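Local coordinates for sepf-like protein (Archaeoglobus fulgidus, PDB 3ZIE) that probably acts in cell division in the manner of SepF, a membrane anchor of the Z ring, at residues Y2-E7 against V14-R19; R19-G24 against R49-D54; G57-L62 against V67-T72. The protein carries 1 engineered substitution. One frame throughout, in Å; residues are numbered along the deposited sequence.

In the fold
All three interactions belong to one two-layer alpha/beta domain. Interaction 1 lays helix 14-22 on strand 2-7, interaction 2 sets the same helix beside helix 38-55, and interaction 3 is the hairpin of strands 58-62 and 66-70. Interactions 1 and 2 share R19, and E20 of the second answers R4 of the first. Interaction 3 lies nearest the middle, its centre about 5 Å from that of the chain, and six of its eleven touching residues are buried; backbone hydrogen bonding dominates it. Interaction 1 sets a charged cluster beside a small apolar touch. Interaction 2 is hydrocarbon packing whose outer side, Y22 and D54, faces solvent. The engineered M69 touches both I17 and I21.

Interaction 1: residues Y2-E7 against V14-R19; sequences YIRVAE and VPEIKR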
loop_
_atom_site.group_PDB
_atom_site.type_symbol
_atom_site.label_atom_id
_atom_site.label_comp_id
_atom_site.label_asym_id
_atom_site.label_seq_id
_atom_site.Cartn_x
_atom_site.Cartn_y
_atom_site.Cartn_z
ATOM N N TYR B 2 4.238 -10.163 -4.856
ATOM C CA TYR B 2 4.649 -8.801 -5.030
ATOM C C TYR B 2 3.465 -7.849 -4.955
ATOM O O TYR B 2 2.267 -8.251 -5.079
ATOM C CB TYR B 2 5.491 -8.593 -6.295
ATOM C CG TYR B 2 4.829 -8.825 -7.609
ATOM C CD1 TYR B 2 3.882 -7.919 -8.124
ATOM C CD2 TYR B 2 5.216 -9.902 -8.403
ATOM C CE1 TYR B 2 3.257 -8.122 -9.407
ATOM C CE2 TYR B 2 4.607 -10.130 -9.679
ATOM C CZ TYR B 2 3.656 -9.223 -10.173
ATOM O OH TYR B 2 3.106 -9.463 -11.411
ATOM N N ILE B 3 3.806 -6.583 -4.803
ATOM C CA ILE B 3 2.822 -5.503 -4.777
ATOM C C ILE B 3 2.903 -4.792 -6.108
ATOM O O ILE B 3 4.016 -4.550 -6.614
ATOM C CB ILE B 3 3.124 -4.516 -3.649
ATOM C CG1 ILE B 3 3.202 -5.271 -2.313
ATOM C CG2 ILE B 3 2.044 -3.452 -3.610
ATOM C CD1 ILE B 3 3.323 -4.307 -1.065
ATOM N N ARG B 4 1.761 -4.541 -6.719
ATOM C CA ARG B 4 1.725 -3.693 -7.919
ATOM C C ARG B 4 0.758 -2.511 -7.756
ATOM O O ARG B 4 -0.266 -2.668 -7.081
ATOM C CB ARG B 4 1.362 -4.542 -9.128
ATOM C CG ARG B 4 1.703 -3.895 -10.515
ATOM C CD ARG B 4 1.845 -4.989 -11.587
ATOM N NE ARG B 4 1.919 -4.353 -12.881
ATOM C CZ ARG B 4 1.417 -4.892 -13.967
ATOM N NH1 ARG B 4 0.797 -6.082 -13.895
ATOM N NH2 ARG B 4 1.513 -4.210 -15.119
ATOM N N VAL B 5 1.075 -1.365 -8.367
ATOM C CA VAL B 5 0.275 -0.150 -8.251
ATOM C C VAL B 5 -0.588 -0.005 -9.517
ATOM O O VAL B 5 -0.065 -0.208 -10.631
ATOM C CB VAL B 5 1.141 1.091 -7.966
ATOM C CG1 VAL B 5 0.322 2.374 -8.088
ATOM C CG2 VAL B 5 1.795 1.009 -6.551
ATOM N N ALA B 6 -1.910 0.238 -9.371
ATOM C CA ALA B 6 -2.780 0.472 -10.574
ATOM C C ALA B 6 -3.221 1.935 -10.618
ATOM O O ALA B 6 -3.530 2.494 -9.592
ATOM C CB ALA B 6 -4.030 -0.429 -10.552
ATOM N N GLU B 7 -3.200 2.551 -11.809
ATOM C CA GLU B 7 -3.712 3.913 -12.016
ATOM C C GLU B 7 -5.063 3.720 -12.667
ATOM O O GLU B 7 -5.132 3.335 -13.852
ATOM C CB GLU B 7 -2.772 4.680 -12.952
ATOM C CG GLU B 7 -1.434 5.022 -12.288
ATOM C CD GLU B 7 -1.517 5.860 -10.979
ATOM O OE1 GLU B 7 -2.467 6.642 -10.748
ATOM O OE2 GLU B 7 -0.593 5.777 -10.142
ATOM N N VAL B 14 -9.599 -3.066 -14.508
ATOM C CA VAL B 14 -10.135 -4.105 -13.604
ATOM C C VAL B 14 -9.665 -5.489 -13.998
ATOM O O VAL B 14 -9.216 -6.222 -13.143
ATOM C CB VAL B 14 -11.678 -4.040 -13.472
ATOM C CG1 VAL B 14 -12.232 -5.359 -12.838
ATOM C CG2 VAL B 14 -12.096 -2.798 -12.676
ATOM N N PRO B 15 -9.699 -5.863 -15.315
ATOM C CA PRO B 15 -9.338 -7.245 -15.597
ATOM C C PRO B 15 -7.868 -7.557 -15.225
ATOM O O PRO B 15 -7.579 -8.665 -14.742
ATOM C CB PRO B 15 -9.613 -7.349 -17.124
ATOM C CG PRO B 15 -10.727 -6.285 -17.328
ATOM C CD PRO B 15 -10.145 -5.174 -16.542
ATOM N N GLU B 16 -6.937 -6.612 -15.419
ATOM C CA GLU B 16 -5.529 -6.877 -15.003
ATOM C C GLU B 16 -5.371 -6.884 -13.464
ATOM O O GLU B 16 -4.530 -7.608 -12.956
ATOM C CB GLU B 16 -4.513 -5.885 -15.636
ATOM C CG GLU B 16 -3.028 -6.100 -15.187
ATOM C CD GLU B 16 -2.490 -7.517 -15.475
ATOM O OE1 GLU B 16 -2.995 -8.149 -16.413
ATOM O OE2 GLU B 16 -1.606 -8.024 -14.755
ATOM N N ILE B 17 -6.136 -6.055 -12.742
ATOM C CA ILE B 17 -6.151 -6.103 -11.242
ATOM C C ILE B 17 -6.622 -7.483 -10.792
ATOM O O ILE B 17 -6.034 -8.125 -9.891
ATOM C CB ILE B 17 -6.978 -4.962 -10.673
ATOM C CG1 ILE B 17 -6.285 -3.604 -11.008
ATOM C CG2 ILE B 17 -7.318 -5.173 -9.163
ATOM C CD1 ILE B 17 -7.248 -2.357 -10.793
ATOM N N LYS B 18 -7.666 -7.978 -11.457
ATOM C CA LYS B 18 -8.190 -9.302 -11.093
ATOM C C LYS B 18 -7.109 -10.342 -11.282
ATOM O O LYS B 18 -6.915 -11.205 -10.410
ATOM C CB LYS B 18 -9.455 -9.669 -11.899
ATOM C CG LYS B 18 -10.664 -8.863 -11.483
ATOM C CD LYS B 18 -11.788 -9.156 -12.423
ATOM C CE LYS B 18 -13.119 -8.894 -11.743
ATOM N NZ LYS B 18 -14.240 -9.215 -12.728
ATOM N N ARG B 19 -6.414 -10.282 -12.421
ATOM C CA ARG B 19 -5.373 -11.241 -12.745
ATOM C C ARG B 19 -4.256 -11.257 -11.687
ATOM O O ARG B 19 -3.801 -12.337 -11.267
ATOM C CB ARG B 19 -4.763 -10.975 -14.139
ATOM C CG ARG B 19 -5.039 -12.055 -15.177
ATOM C CD ARG B 19 -4.572 -11.610 -16.616
ATOM N NE ARG B 19 -5.766 -11.237 -17.380
ATOM C CZ ARG B 19 -6.040 -10.044 -17.923
ATOM N NH1 ARG B 19 -5.171 -9.026 -17.912
ATOM N NH2 ARG B 19 -7.203 -9.913 -18.542
#
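In the beta-alpha-beta unit of strand 2-7, helix 14-22 and strand 26-30, R4 and A6 of the first strand meet E16 and I17 of the helix. The R4 chain runs extended from CG to NE, and this reach carries its guanidinium to the helix, where it crosses the E16 side chain at roughly a right angle. R4 NH1 comes within 3.2 Å of E16 OE2, which lies at the guanidinium edge. The bond is weak, bent to 124° at the hydrogen, and the two planes are turned 57° apart; the stronger partner of R4 NH1 is E20 OE2, one turn further along the helix. E16 bends at chi2 (57°) and holds a second arginine with its other oxygen: R19 NH1 reaches E16 OE1 at 2.8 Å, nearly in the guanidinium plane. The carbonyl oxygen of P15 sits over one face of that guanidinium. Beside the charges, the I17 methyl CD1 touches A6 CB at 3.8 Å. Alanine suits this place because its small side chain lets the branched isoleucine of the helix settle on the sheet. R4 also reaches across the dimer interface, where NE bonds to the backbone oxygen of N79 of the second subunit. Two glutamates and two arginines thus balance charge in a network that would probably keep both E16 and E20 ionised.

Interaction 2: residues R19-G24 against R49-D54; sequences REIYDG and RQLAED
L51 turns its CG opposite its own backbone N (chi1 175°), which brings its two methyls up against helix 14-22, one for I21 and one for Y22. I21 sets CG1 beside its backbone N and CG2 anti to it, both branches facing L51; Y22 sets CG beside its backbone N (chi1 -76°), which leads its ring outward to the neighbouring helix. On the buried side, L51 CD2 rests 4.0 Å from I21 CG1, and L51 CG comes 4.2 Å from I21 CG2. On the outer side, L51 CD1 approaches the Y22 ring at a slant, 3.7 Å from CE2. The ring reaches past the leucine until its OH lies 3.9 Å from D54 CB, one turn along helix 38-55. Leucine fits because its forked end can serve both neighbours, and tyrosine because its ring gives hydrocarbon to L51 while its hydroxyl stays near solvent. Replacing L51 by an alanine would probably leave the Y22 ring freer to turn, without the methyl against it, and open a gap beside I21. Helix 14-22 then stops: G24, with phi at 87°, closes a Schellman motif in which its N bonds to I21 O at 2.9 Å. Since I21 and L51 both touch the engineered M69 of strand 66-70, the arrangement is that of two helices packed side by side on one face of a sheet, the helical layer of a two-layer alpha/beta sandwich.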
loop_
_atom_site.group_PDB
_atom_site.type_symbol
_atom_site.label_atom_id
_atom_site.label_comp_id
_atom_site.label_asym_id
_atom_site.label_seq_id
_atom_site.Cartn_x
_atom_site.Cartn_y
_atom_site.Cartn_z
ATOM N N ARG B 19 -6.414 -10.282 -12.421
ATOM C CA ARG B 19 -5.373 -11.241 -12.745
ATOM C C ARG B 19 -4.256 -11.257 -11.687
ATOM O O ARG B 19 -3.801 -12.337 -11.267
ATOM C CB ARG B 19 -4.763 -10.975 -14.139
ATOM C CG ARG B 19 -5.039 -12.055 -15.177
ATOM C CD ARG B 19 -4.572 -11.610 -16.616
ATOM N NE ARG B 19 -5.766 -11.237 -17.380
ATOM C CZ ARG B 19 -6.040 -10.044 -17.923
ATOM N NH1 ARG B 19 -5.171 -9.026 -17.912
ATOM N NH2 ARG B 19 -7.203 -9.913 -18.542
ATOM N N GLU B 20 -3.829 -10.081 -11.252
ATOM C CA GLU B 20 -2.774 -9.980 -10.195
ATOM C C GLU B 20 -3.200 -10.580 -8.837
ATOM O O GLU B 20 -2.457 -11.344 -8.219
ATOM C CB GLU B 20 -2.321 -8.503 -10.053
ATOM C CG GLU B 20 -1.553 -8.025 -11.276
ATOM C CD GLU B 20 -0.117 -8.612 -11.319
ATOM O OE1 GLU B 20 0.145 -9.636 -10.660
ATOM O OE2 GLU B 20 0.755 -8.046 -12.012
ATOM N N ILE B 21 -4.419 -10.283 -8.411
ATOM C CA ILE B 21 -5.006 -10.851 -7.184
ATOM C C ILE B 21 -5.119 -12.390 -7.266
ATOM O O ILE B 21 -4.710 -13.107 -6.313
ATOM C CB ILE B 21 -6.409 -10.163 -6.861
ATOM C CG1 ILE B 21 -6.202 -8.676 -6.507
ATOM C CG2 ILE B 21 -7.132 -10.905 -5.699
ATOM C CD1 ILE B 21 -5.462 -8.429 -5.121
ATOM N N TYR B 22 -5.633 -12.888 -8.401
ATOM C CA TYR B 22 -5.703 -14.320 -8.663
ATOM C C TYR B 22 -4.311 -14.939 -8.689
ATOM O O TYR B 22 -4.160 -16.106 -8.369
ATOM C CB TYR B 22 -6.487 -14.630 -9.979
ATOM C CG TYR B 22 -8.011 -14.485 -9.813
ATOM C CD1 TYR B 22 -8.685 -15.238 -8.887
ATOM C CD2 TYR B 22 -8.761 -13.583 -10.576
ATOM C CE1 TYR B 22 -10.081 -15.104 -8.685
ATOM C CE2 TYR B 22 -10.182 -13.454 -10.380
ATOM C CZ TYR B 22 -10.801 -14.217 -9.418
ATOM O OH TYR B 22 -12.171 -14.167 -9.193
ATOM N N ASP B 23 -3.295 -14.163 -9.040
ATOM C CA ASP B 23 -1.912 -14.653 -9.043
ATOM C C ASP B 23 -1.291 -14.656 -7.621
ATOM O O ASP B 23 -0.125 -15.007 -7.448
ATOM C CB ASP B 23 -1.015 -13.812 -9.976
ATOM C CG ASP B 23 -1.228 -14.088 -11.439
ATOM O OD1 ASP B 23 -1.743 -15.136 -11.836
ATOM O OD2 ASP B 23 -0.885 -13.192 -12.210
ATOM N N GLY B 24 -2.062 -14.204 -6.623
ATOM C CA GLY B 24 -1.591 -14.180 -5.248
ATOM C C GLY B 24 -0.820 -12.907 -4.902
ATOM O O GLY B 24 -0.128 -12.857 -3.861
ATOM N N ARG B 49 -14.784 -4.937 -4.877
ATOM C CA ARG B 49 -15.369 -5.566 -3.705
ATOM C C ARG B 49 -15.844 -7.010 -3.949
ATOM O O ARG B 49 -15.665 -7.908 -3.086
ATOM C CB ARG B 49 -16.503 -4.694 -3.138
ATOM C CG ARG B 49 -15.926 -3.393 -2.503
ATOM C CD ARG B 49 -17.038 -2.569 -1.863
ATOM N NE ARG B 49 -16.669 -1.168 -1.681
ATOM C CZ ARG B 49 -15.808 -0.717 -0.766
ATOM N NH1 ARG B 49 -15.217 -1.549 0.083
ATOM N NH2 ARG B 49 -15.555 0.582 -0.691
ATOM N N GLN B 50 -16.457 -7.246 -5.090
ATOM C CA GLN B 50 -16.846 -8.615 -5.460
ATOM C C GLN B 50 -15.620 -9.527 -5.606
ATOM O O GLN B 50 -15.642 -10.677 -5.163
ATOM C CB GLN B 50 -17.662 -8.618 -6.757
ATOM C CG GLN B 50 -18.288 -10.015 -7.048
ATOM C CD GLN B 50 -19.177 -10.530 -5.902
ATOM O OE1 GLN B 50 -18.911 -11.598 -5.315
ATOM N NE2 GLN B 50 -20.191 -9.757 -5.547
ATOM N N LEU B 51 -14.570 -9.015 -6.250
ATOM C CA LEU B 51 -13.268 -9.711 -6.316
ATOM C C LEU B 51 -12.741 -10.110 -4.940
ATOM O O LEU B 51 -12.391 -11.276 -4.742
ATOM C CB LEU B 51 -12.211 -8.870 -7.087
ATOM C CG LEU B 51 -10.746 -9.360 -7.178
ATOM C CD1 LEU B 51 -10.657 -10.689 -7.973
ATOM C CD2 LEU B 51 -9.961 -8.271 -7.900
ATOM N N ALA B 52 -12.658 -9.167 -4.010
ATOM C CA ALA B 52 -12.241 -9.487 -2.649
ATOM C C ALA B 52 -13.085 -10.622 -2.066
ATOM O O ALA B 52 -12.533 -11.531 -1.435
ATOM C CB ALA B 52 -12.273 -8.283 -1.717
ATOM N N GLU B 53 -14.402 -10.583 -2.275
ATOM C CA GLU B 53 -15.276 -11.651 -1.737
ATOM C C GLU B 53 -14.998 -12.981 -2.415
ATOM O O GLU B 53 -14.979 -14.050 -1.791
ATOM C CB GLU B 53 -16.759 -11.257 -1.869
ATOM C CG GLU B 53 -17.460 -11.389 -0.554
ATOM C CD GLU B 53 -18.867 -10.825 -0.589
ATOM O OE1 GLU B 53 -19.662 -11.313 -1.419
ATOM O OE2 GLU B 53 -19.169 -9.885 0.216
ATOM N N ASP B 54 -14.788 -12.919 -3.713
ATOM C CA ASP B 54 -14.524 -14.116 -4.499
ATOM C C ASP B 54 -13.265 -14.819 -4.107
ATOM O O ASP B 54 -13.212 -16.029 -4.249
ATOM C CB ASP B 54 -14.432 -13.829 -5.998
ATOM C CG ASP B 54 -15.784 -13.461 -6.595
ATOM O OD1 ASP B 54 -16.821 -13.586 -5.912
ATOM O OD2 ASP B 54 -15.785 -13.011 -7.730
#

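Interaction 3: residues G57-L62 against V67-T72; sequences GDIVGL and VIMTPT. Engineered in segment 67-72: M69 (natural residue Ile).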
loop_
_atom_site.group_PDB
_atom_site.type_symbol
_atom_site.label_atom_id
_atom_site.label_comp_id
_atom_site.label_asym_id
_atom_site.label_seq_id
_atom_site.Cartn_x
_atom_site.Cartn_y
_atom_site.Cartn_z
ATOM N N GLY B 57 -10.327 -12.271 0.049
ATOM C CA GLY B 57 -9.229 -11.324 0.204
ATOM C C GLY B 57 -9.825 -10.143 0.955
ATOM O O GLY B 57 -10.948 -10.245 1.469
ATOM N N ASP B 58 -9.059 -9.060 1.072
ATOM C CA ASP B 58 -9.503 -7.889 1.776
ATOM C C ASP B 58 -9.465 -6.682 0.810
ATOM O O ASP B 58 -8.762 -6.710 -0.218
ATOM C CB ASP B 58 -8.566 -7.661 2.946
ATOM C CG ASP B 58 -9.216 -6.925 4.081
ATOM O OD1 ASP B 58 -10.370 -6.433 3.921
ATOM O OD2 ASP B 58 -8.547 -6.833 5.164
ATOM N N ILE B 59 -10.225 -5.637 1.116
ATOM C CA ILE B 59 -10.114 -4.401 0.332
ATOM C C ILE B 59 -10.361 -3.264 1.293
ATOM O O ILE B 59 -11.394 -3.280 1.969
ATOM C CB ILE B 59 -11.116 -4.373 -0.842
ATOM C CG1 ILE B 59 -11.075 -3.054 -1.605
ATOM C CG2 ILE B 59 -12.608 -4.634 -0.358
ATOM C CD1 ILE B 59 -11.859 -3.132 -2.915
ATOM N N VAL B 60 -9.431 -2.313 1.389
ATOM C CA VAL B 60 -9.502 -1.276 2.420
ATOM C C VAL B 60 -9.137 0.079 1.754
ATOM O O VAL B 60 -8.162 0.144 1.019
ATOM C CB VAL B 60 -8.493 -1.648 3.534
ATOM C CG1 VAL B 60 -8.412 -0.597 4.585
ATOM C CG2 VAL B 60 -8.936 -2.991 4.238
ATOM N N GLY B 61 -9.877 1.147 2.030
ATOM C CA GLY B 61 -9.496 2.471 1.541
ATOM C C GLY B 61 -8.209 2.929 2.221
ATOM O O GLY B 61 -7.968 2.582 3.383
ATOM N N LEU B 62 -7.393 3.706 1.508
ATOM C CA LEU B 62 -6.127 4.263 2.045
ATOM C C LEU B 62 -6.206 5.748 1.692
ATOM O O LEU B 62 -6.102 6.124 0.522
ATOM C CB LEU B 62 -4.890 3.603 1.399
ATOM C CG LEU B 62 -3.529 4.251 1.693
ATOM C CD1 LEU B 62 -3.093 3.957 3.121
ATOM C CD2 LEU B 62 -2.494 3.819 0.694
ATOM N N VAL B 67 -7.040 2.465 -2.773
ATOM C CA VAL B 67 -7.681 1.313 -2.153
ATOM C C VAL B 67 -6.640 0.200 -2.170
ATOM O O VAL B 67 -5.980 -0.012 -3.171
ATOM C CB VAL B 67 -8.933 0.904 -2.995
ATOM C CG1 VAL B 67 -9.552 -0.276 -2.473
ATOM C CG2 VAL B 67 -9.997 1.993 -2.857
ATOM N N ILE B 68 -6.491 -0.516 -1.071
ATOM C CA ILE B 68 -5.523 -1.610 -0.994
ATOM C C ILE B 68 -6.318 -2.906 -1.142
ATOM O O ILE B 68 -7.316 -3.117 -0.436
ATOM C CB ILE B 68 -4.780 -1.642 0.346
ATOM C CG1 ILE B 68 -4.005 -0.339 0.628
ATOM C CG2 ILE B 68 -3.818 -2.836 0.370
ATOM C CD1 ILE B 68 -3.592 -0.147 2.135
HETATM N N MSE B 69 -5.882 -3.762 -2.054
HETATM C CA MSE B 69 -6.548 -5.042 -2.275
HETATM C C MSE B 69 -5.602 -6.179 -2.038
HETATM O O MSE B 69 -4.490 -6.192 -2.603
HETATM C CB MSE B 69 -7.033 -5.068 -3.732
HETATM C CG MSE B 69 -8.096 -3.940 -3.945
HETATM SE SE MSE B 69 -8.631 -4.431 -5.678
HETATM C CE MSE B 69 -9.681 -6.035 -4.696
ATOM N N THR B 70 -6.017 -7.161 -1.231
ATOM C CA THR B 70 -5.103 -8.285 -0.935
ATOM C C THR B 70 -5.673 -9.611 -1.446
ATOM O O THR B 70 -6.921 -9.740 -1.551
ATOM C CB THR B 70 -4.851 -8.434 0.557
ATOM O OG1 THR B 70 -6.093 -8.587 1.238
ATOM C CG2 THR B 70 -4.132 -7.191 1.123
ATOM N N PRO B 71 -4.789 -10.593 -1.727
ATOM C CA PRO B 71 -5.249 -11.880 -2.178
ATOM C C PRO B 71 -5.565 -12.807 -1.001
ATOM O O PRO B 71 -5.419 -12.412 0.173
ATOM C CB PRO B 71 -4.018 -12.424 -2.931
ATOM C CG PRO B 71 -2.857 -11.925 -2.029
ATOM C CD PRO B 71 -3.296 -10.501 -1.778
ATOM N N THR B 72 -5.961 -14.045 -1.307
ATOM C CA THR B 72 -6.438 -14.972 -0.257
ATOM C C THR B 72 -5.399 -15.041 0.863
ATOM O O THR B 72 -4.184 -15.184 0.581
ATOM C CB THR B 72 -6.603 -16.385 -0.854
ATOM O OG1 THR B 72 -7.365 -16.293 -2.061
ATOM C CG2 THR B 72 -7.314 -17.386 0.147
HETATM O O HOH W 1 -8.954 -8.449 -2.699
#
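I59 rises from the sheet between V67 and M69 of the neighbouring strand, touching both. Its CB lies 4.0 Å from I68 O; CG1, opposite the backbone N, presses on V67 CG1 at 3.3 Å, tighter than usual van der Waals contact. At the tip, CD1 has V67 CG1 at 3.7 Å and the M69 methyl CE at 4.0 Å. I59 and M69 lie side by side and point the same way, to the face covered by L48 of helix 38-55; M69 is an engineered selenomethionine where the natural residue is isoleucine. The strands form an antiparallel beta hairpin, in which I59 and M69 make a non-hydrogen-bonded pair and V60 and I68 a hydrogen-bonded one. V60 N donates to I68 O at 2.9 Å, and I68 N returns a nearly straight bond (174°) to V60 O at 2.8 Å. The branched residues suit extended strands and fill both faces: I68 meets L62 CB through CD1 on the side away from M69. Near the open end of the hairpin, T70 turns OG1 between its backbone N and carbonyl carbon (chi1 56°), where it accepts from D58 N at 3.0 Å and donates its own proton to I74 O. A water donates to both D58 O and T70 O, bridging the strands. G57 suits the place beyond, because a CB there would fall 2.1 Å from T70 O.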